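Local coordinates for protein transcriptional regulator, LacI family (Lactobacillus brevis, PDB 3JY6) that probably acts as a DNA-binding transcription factor that recognises a regulatory DNA region, as members of the LacI family generally do, at residues H125-T130 with Q170-L175; S131-S136 with V153-V158. One frame throughout, in Å; residues are numbered along the deposited sequence.

Interaction 1 (H125-T130 with Q170-L175); sequences HVVVLT and QRLTQL
With CG1 anti to the backbone N (chi1 175°), V127 pushes that methyl out to L172 and leaves CG2 beside its own N, facing the last carbonyl of 170-175. L172 answers with CG anti to its backbone N (chi1 179°), a setting that brings the leucine tip nearer the strand although its CB does not start out that way. The two meet methyl to methyl, V127 CG1 lying 3.8 Å from L172 CD1. The same CG1 also rests 4.0 Å from L175 CB, three residues on and nearly one turn of the helix, so the valine branch touches both leucines. Two residues further along the strand, L129 makes a looser contact, its CD2 4.4 Å from CD2 of L172.

At the start of the strand the H125 ring comes edge-on to the helix: CE1 stands 3.1 Å from L175 O, with the oxygen near the ring plane. Its two nitrogens bond to other partners, NE2 to D154 and ND1 to T183, and these two bonds fix the rotation of the buried ring. An alanine in place of H125 would probably leave D154 and T183 without their imidazole partner and open a gap beside the L175 carbonyl.

Segments 125-130 and 170-175, parts of strand 125-131 and helix 165-177, run nearly antiparallel (165°), their axes 9.5 Å apart at closest approach. V127 points to the helix from within the sheet, where strands 152-158 and 183-187 flank 125-131, while F196 of helix 190-196 packs against L172 and W192 against L129.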
loop_
_atom_site.group_PDB
_atom_site.type_symbol
_atom_site.label_atom_id
_atom_site.label_comp_id
_atom_site.label_asym_id
_atom_site.label_seq_id
_atom_site.Cartn_x
_atom_site.Cartn_y
_atom_site.Cartn_z
ATOM N N HIS A 125 -20.956 -9.112 22.797
ATOM C CA HIS A 125 -19.677 -9.793 22.932
ATOM C C HIS A 125 -18.656 -9.296 21.915
ATOM O O HIS A 125 -18.806 -9.518 20.714
ATOM C CB HIS A 125 -19.910 -11.294 22.774
ATOM C CG HIS A 125 -18.659 -12.109 22.726
ATOM N ND1 HIS A 125 -18.491 -13.143 21.833
ATOM C CD2 HIS A 125 -17.522 -12.052 23.456
ATOM C CE1 HIS A 125 -17.302 -13.688 22.011
ATOM N NE2 HIS A 125 -16.694 -13.044 22.991
ATOM N N VAL A 126 -17.614 -8.626 22.394
ATOM C CA VAL A 126 -16.597 -8.106 21.495
ATOM C C VAL A 126 -15.326 -8.942 21.505
ATOM O O VAL A 126 -14.776 -9.262 22.559
ATOM C CB VAL A 126 -16.237 -6.650 21.841
ATOM C CG1 VAL A 126 -15.354 -6.060 20.739
ATOM C CG2 VAL A 126 -17.502 -5.832 22.015
ATOM N N VAL A 127 -14.876 -9.304 20.312
ATOM C CA VAL A 127 -13.665 -10.088 20.140
ATOM C C VAL A 127 -12.650 -9.146 19.523
ATOM O O VAL A 127 -12.730 -8.808 18.344
ATOM C CB VAL A 127 -13.909 -11.297 19.206
ATOM C CG1 VAL A 127 -12.594 -12.029 18.941
ATOM C CG2 VAL A 127 -14.907 -12.254 19.847
ATOM N N VAL A 128 -11.702 -8.710 20.341
ATOM C CA VAL A 128 -10.670 -7.784 19.901
ATOM C C VAL A 128 -9.485 -8.508 19.263
ATOM O O VAL A 128 -8.886 -9.391 19.874
ATOM C CB VAL A 128 -10.145 -6.959 21.090
ATOM C CG1 VAL A 128 -9.148 -5.928 20.603
ATOM C CG2 VAL A 128 -11.300 -6.299 21.829
ATOM N N LEU A 129 -9.158 -8.138 18.029
ATOM C CA LEU A 129 -8.019 -8.726 17.325
ATOM C C LEU A 129 -6.997 -7.599 17.219
ATOM O O LEU A 129 -7.298 -6.539 16.653
ATOM C CB LEU A 129 -8.432 -9.208 15.937
ATOM C CG LEU A 129 -7.349 -9.830 15.049
ATOM C CD1 LEU A 129 -6.704 -11.041 15.745
ATOM C CD2 LEU A 129 -7.977 -10.230 13.717
ATOM N N THR A 130 -5.789 -7.817 17.739
ATOM C CA THR A 130 -4.793 -6.746 17.732
ATOM C C THR A 130 -3.324 -7.182 17.771
ATOM O O THR A 130 -2.999 -8.344 18.040
ATOM C CB THR A 130 -5.022 -5.837 18.964
ATOM O OG1 THR A 130 -4.125 -4.728 18.940
ATOM C CG2 THR A 130 -4.765 -6.622 20.243
ATOM N N GLN A 170 -7.624 -20.019 13.714
ATOM C CA GLN A 170 -8.309 -20.972 14.581
ATOM C C GLN A 170 -8.725 -20.387 15.926
ATOM O O GLN A 170 -9.805 -20.693 16.436
ATOM C CB GLN A 170 -7.438 -22.219 14.788
ATOM C CG GLN A 170 -7.299 -23.066 13.534
ATOM C CD GLN A 170 -8.603 -23.742 13.127
ATOM O OE1 GLN A 170 -8.709 -24.304 12.030
ATOM N NE2 GLN A 170 -9.598 -23.703 14.013
ATOM N N ARG A 171 -7.883 -19.542 16.504
ATOM C CA ARG A 171 -8.216 -18.933 17.785
ATOM C C ARG A 171 -9.367 -17.923 17.652
ATOM O O ARG A 171 -10.288 -17.897 18.472
ATOM C CB ARG A 171 -6.983 -18.251 18.370
ATOM C CG ARG A 171 -7.246 -17.434 19.633
ATOM C CD ARG A 171 -7.775 -18.279 20.795
ATOM N NE ARG A 171 -7.867 -17.481 22.020
ATOM C CZ ARG A 171 -8.213 -17.962 23.209
ATOM N NH1 ARG A 171 -8.507 -19.251 23.344
ATOM N NH2 ARG A 171 -8.255 -17.156 24.264
ATOM N N LEU A 172 -9.313 -17.092 16.618
ATOM C CA LEU A 172 -10.347 -16.088 16.390
ATOM C C LEU A 172 -11.701 -16.775 16.266
ATOM O O LEU A 172 -12.693 -16.331 16.839
ATOM C CB LEU A 172 -10.046 -15.301 15.107
ATOM C CG LEU A 172 -11.050 -14.214 14.693
ATOM C CD1 LEU A 172 -11.015 -13.077 15.695
ATOM C CD2 LEU A 172 -10.705 -13.706 13.300
ATOM N N THR A 173 -11.720 -17.863 15.507
ATOM C CA THR A 173 -12.920 -18.650 15.293
ATOM C C THR A 173 -13.383 -19.273 16.603
ATOM O O THR A 173 -14.572 -19.510 16.803
ATOM C CB THR A 173 -12.646 -19.751 14.266
ATOM O OG1 THR A 173 -12.534 -19.160 12.964
ATOM C CG2 THR A 173 -13.749 -20.793 14.278
ATOM N N GLN A 174 -12.439 -19.524 17.503
ATOM C CA GLN A 174 -12.760 -20.121 18.794
ATOM C C GLN A 174 -13.429 -19.086 19.698
ATOM O O GLN A 174 -14.467 -19.354 20.317
ATOM C CB GLN A 174 -11.482 -20.658 19.446
ATOM C CG GLN A 174 -11.697 -21.391 20.750
ATOM C CD GLN A 174 -10.389 -21.838 21.363
ATOM O OE1 GLN A 174 -9.613 -22.567 20.740
ATOM N NE2 GLN A 174 -10.131 -21.393 22.590
ATOM N N LEU A 175 -12.841 -17.893 19.754
ATOM C CA LEU A 175 -13.362 -16.812 20.586
ATOM C C LEU A 175 -14.717 -16.287 20.102
ATOM O O LEU A 175 -15.595 -15.969 20.904
ATOM C CB LEU A 175 -12.357 -15.661 20.630
ATOM C CG LEU A 175 -11.044 -15.832 21.404
ATOM C CD1 LEU A 175 -10.105 -14.686 21.078
ATOM C CD2 LEU A 175 -11.332 -15.874 22.891
#

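Interaction 2 (S131-S136 with V153-V158); sequences SELELS and VDVLEV
V155 is the first residue of 153-158 to touch the loop 131-136: its CG2 lies 4.2 Å from CD1 of L133, a light apolar contact beside the edge strand. The leucine also packs on Y143 of helix 137-147, the helix that follows the loop.

Two residues on, E157 does the main polar work. Its chain runs extended beyond CG, long enough to bring the carboxylate to the turn, where OE2 accepts the backbone N-H of L133 at 3.1 Å. The bond is fairly straight, 160° at the hydrogen, and reaches the oxygen on its anti side, 18° out of the carboxylate plane. The same oxygen lies 3.7 Å from CA of E132 and 3.8 Å from CB of L133, so the glutamate end is laid against the start of the turn, its side chain crossing that of L133 at about a right angle. The E132 carboxylate keeps apart from this like charge and bonds through OE2 to S159.

V158 closes the walk by pairing with S131 in a parallel bridge, their CA atoms 4.8 Å apart. Its carbonyl O receives a weak bond from E132 N at 3.2 Å, bent to 129°, and a CA-H...O contact from S131 CA at 3.3 Å. S131 turns its hydroxyl to E160 and W192.

Beyond the bridge the loop makes a type I turn from L133 to S136, and S136 is the N-cap of helix 137-147. Strand 125-131, this loop, helix 137-147 and strand 152-158 together form a beta-alpha-beta crossover, the repeating unit of the parallel alpha/beta sheets in the periplasmic-binding-protein fold.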
loop_
_atom_site.group_PDB
_atom_site.type_symbol
_atom_site.label_atom_id
_atom_site.label_comp_id
_atom_site.label_asym_id
_atom_site.label_seq_id
_atom_site.Cartn_x
_atom_site.Cartn_y
_atom_site.Cartn_z
ATOM N N SER A 131 -2.436 -6.234 17.488
ATOM C CA SER A 131 -1.011 -6.503 17.594
ATOM C C SER A 131 -0.809 -6.300 19.095
ATOM O O SER A 131 -1.628 -5.645 19.734
ATOM C CB SER A 131 -0.186 -5.486 16.807
ATOM O OG SER A 131 -0.417 -5.617 15.415
ATOM N N GLU A 132 0.259 -6.852 19.659
ATOM C CA GLU A 132 0.506 -6.735 21.094
ATOM C C GLU A 132 0.227 -5.361 21.705
ATOM O O GLU A 132 0.785 -4.349 21.274
ATOM C CB GLU A 132 1.937 -7.183 21.400
ATOM C CG GLU A 132 2.146 -8.667 21.113
ATOM C CD GLU A 132 3.565 -9.128 21.378
ATOM O OE1 GLU A 132 4.046 -8.955 22.524
ATOM O OE2 GLU A 132 4.197 -9.664 20.442
ATOM N N LEU A 133 -0.638 -5.349 22.719
ATOM C CA LEU A 133 -1.046 -4.125 23.410
ATOM C C LEU A 133 0.061 -3.317 24.094
ATOM O O LEU A 133 0.101 -2.093 23.951
ATOM C CB LEU A 133 -2.145 -4.450 24.432
ATOM C CG LEU A 133 -3.533 -4.772 23.868
ATOM C CD1 LEU A 133 -4.361 -5.526 24.899
ATOM C CD2 LEU A 133 -4.230 -3.480 23.460
ATOM N N GLU A 134 0.948 -3.974 24.839
ATOM C CA GLU A 134 2.019 -3.244 25.519
ATOM C C GLU A 134 2.890 -2.461 24.538
ATOM O O GLU A 134 3.321 -1.349 24.833
ATOM C CB GLU A 134 2.900 -4.192 26.341
ATOM C CG GLU A 134 4.025 -3.477 27.082
ATOM C CD GLU A 134 4.698 -4.345 28.137
ATOM O OE1 GLU A 134 4.197 -4.400 29.282
ATOM O OE2 GLU A 134 5.730 -4.980 27.819
ATOM N N LEU A 135 3.128 -3.043 23.368
ATOM C CA LEU A 135 3.953 -2.424 22.334
ATOM C C LEU A 135 3.505 -1.079 21.772
ATOM O O LEU A 135 4.278 -0.431 21.073
ATOM C CB LEU A 135 4.145 -3.397 21.166
ATOM C CG LEU A 135 5.389 -4.294 21.191
ATOM C CD1 LEU A 135 5.349 -5.237 22.386
ATOM C CD2 LEU A 135 5.465 -5.085 19.897
ATOM N N SER A 136 2.282 -0.644 22.062
ATOM C CA SER A 136 1.812 0.634 21.524
ATOM C C SER A 136 0.692 1.300 22.332
ATOM O O SER A 136 -0.279 0.651 22.723
ATOM C CB SER A 136 1.360 0.425 20.074
ATOM O OG SER A 136 0.780 1.598 19.533
ATOM N N VAL A 153 -15.822 -8.971 26.673
ATOM C CA VAL A 153 -14.751 -8.598 25.760
ATOM C C VAL A 153 -13.593 -9.571 25.888
ATOM O O VAL A 153 -13.059 -9.769 26.973
ATOM C CB VAL A 153 -14.224 -7.175 26.051
ATOM C CG1 VAL A 153 -13.101 -6.825 25.088
ATOM C CG2 VAL A 153 -15.346 -6.174 25.936
ATOM N N ASP A 154 -13.221 -10.192 24.778
ATOM C CA ASP A 154 -12.107 -11.128 24.757
ATOM C C ASP A 154 -11.048 -10.517 23.853
ATOM O O ASP A 154 -11.377 -9.783 22.921
ATOM C CB ASP A 154 -12.563 -12.474 24.209
ATOM C CG ASP A 154 -13.539 -13.172 25.135
ATOM O OD1 ASP A 154 -13.189 -13.377 26.324
ATOM O OD2 ASP A 154 -14.655 -13.517 24.679
ATOM N N VAL A 155 -9.779 -10.802 24.113
ATOM C CA VAL A 155 -8.720 -10.218 23.295
ATOM C C VAL A 155 -7.772 -11.241 22.692
ATOM O O VAL A 155 -7.372 -12.192 23.353
ATOM C CB VAL A 155 -7.904 -9.193 24.117
ATOM C CG1 VAL A 155 -7.274 -9.868 25.303
ATOM C CG2 VAL A 155 -6.834 -8.544 23.252
ATOM N N LEU A 156 -7.427 -11.041 21.424
ATOM C CA LEU A 156 -6.509 -11.929 20.724
ATOM C C LEU A 156 -5.327 -11.152 20.171
ATOM O O LEU A 156 -5.395 -10.539 19.095
ATOM C CB LEU A 156 -7.216 -12.673 19.587
ATOM C CG LEU A 156 -6.313 -13.449 18.618
ATOM C CD1 LEU A 156 -5.276 -14.268 19.376
ATOM C CD2 LEU A 156 -7.161 -14.344 17.738
ATOM N N GLU A 157 -4.240 -11.189 20.929
ATOM C CA GLU A 157 -3.012 -10.516 20.559
ATOM C C GLU A 157 -2.236 -11.347 19.551
ATOM O O GLU A 157 -2.112 -12.566 19.691
ATOM C CB GLU A 157 -2.178 -10.268 21.808
ATOM C CG GLU A 157 -2.828 -9.266 22.737
ATOM C CD GLU A 157 -2.053 -9.053 24.013
ATOM O OE1 GLU A 157 -2.286 -9.791 24.995
ATOM O OE2 GLU A 157 -1.199 -8.141 24.026
ATOM N N VAL A 158 -1.739 -10.669 18.521
ATOM C CA VAL A 158 -0.962 -11.293 17.460
ATOM C C VAL A 158 0.422 -10.658 17.527
ATOM O O VAL A 158 0.546 -9.454 17.762
ATOM C CB VAL A 158 -1.575 -10.998 16.072
ATOM C CG1 VAL A 158 -0.760 -11.671 14.990
ATOM C CG2 VAL A 158 -3.019 -11.479 16.019
#

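The centres of the two interactions lie about 11 Å apart, both reaching the parallel sheet that holds strands 125-131 and 152-158. Along the chain come strand 125-131, the loop 131-136, helix 137-147, strand 152-158 and helix 165-177, so both segments of interaction 2 fall between those of interaction 1. The two strands are neighbours, and T130 O takes a probable hydrogen bond from V158 N at 2.7 Å, joining the two contacts directly. R171 and L156 pack together where helix 165-177 passes over the edge strand. Interaction 1 packs that helix on the sheet; interaction 2 joins the loop after strand 125-131 to the C-terminal end of strand 152-158, both within one alpha/beta domain of this periplasmic-binding-protein-like regulator.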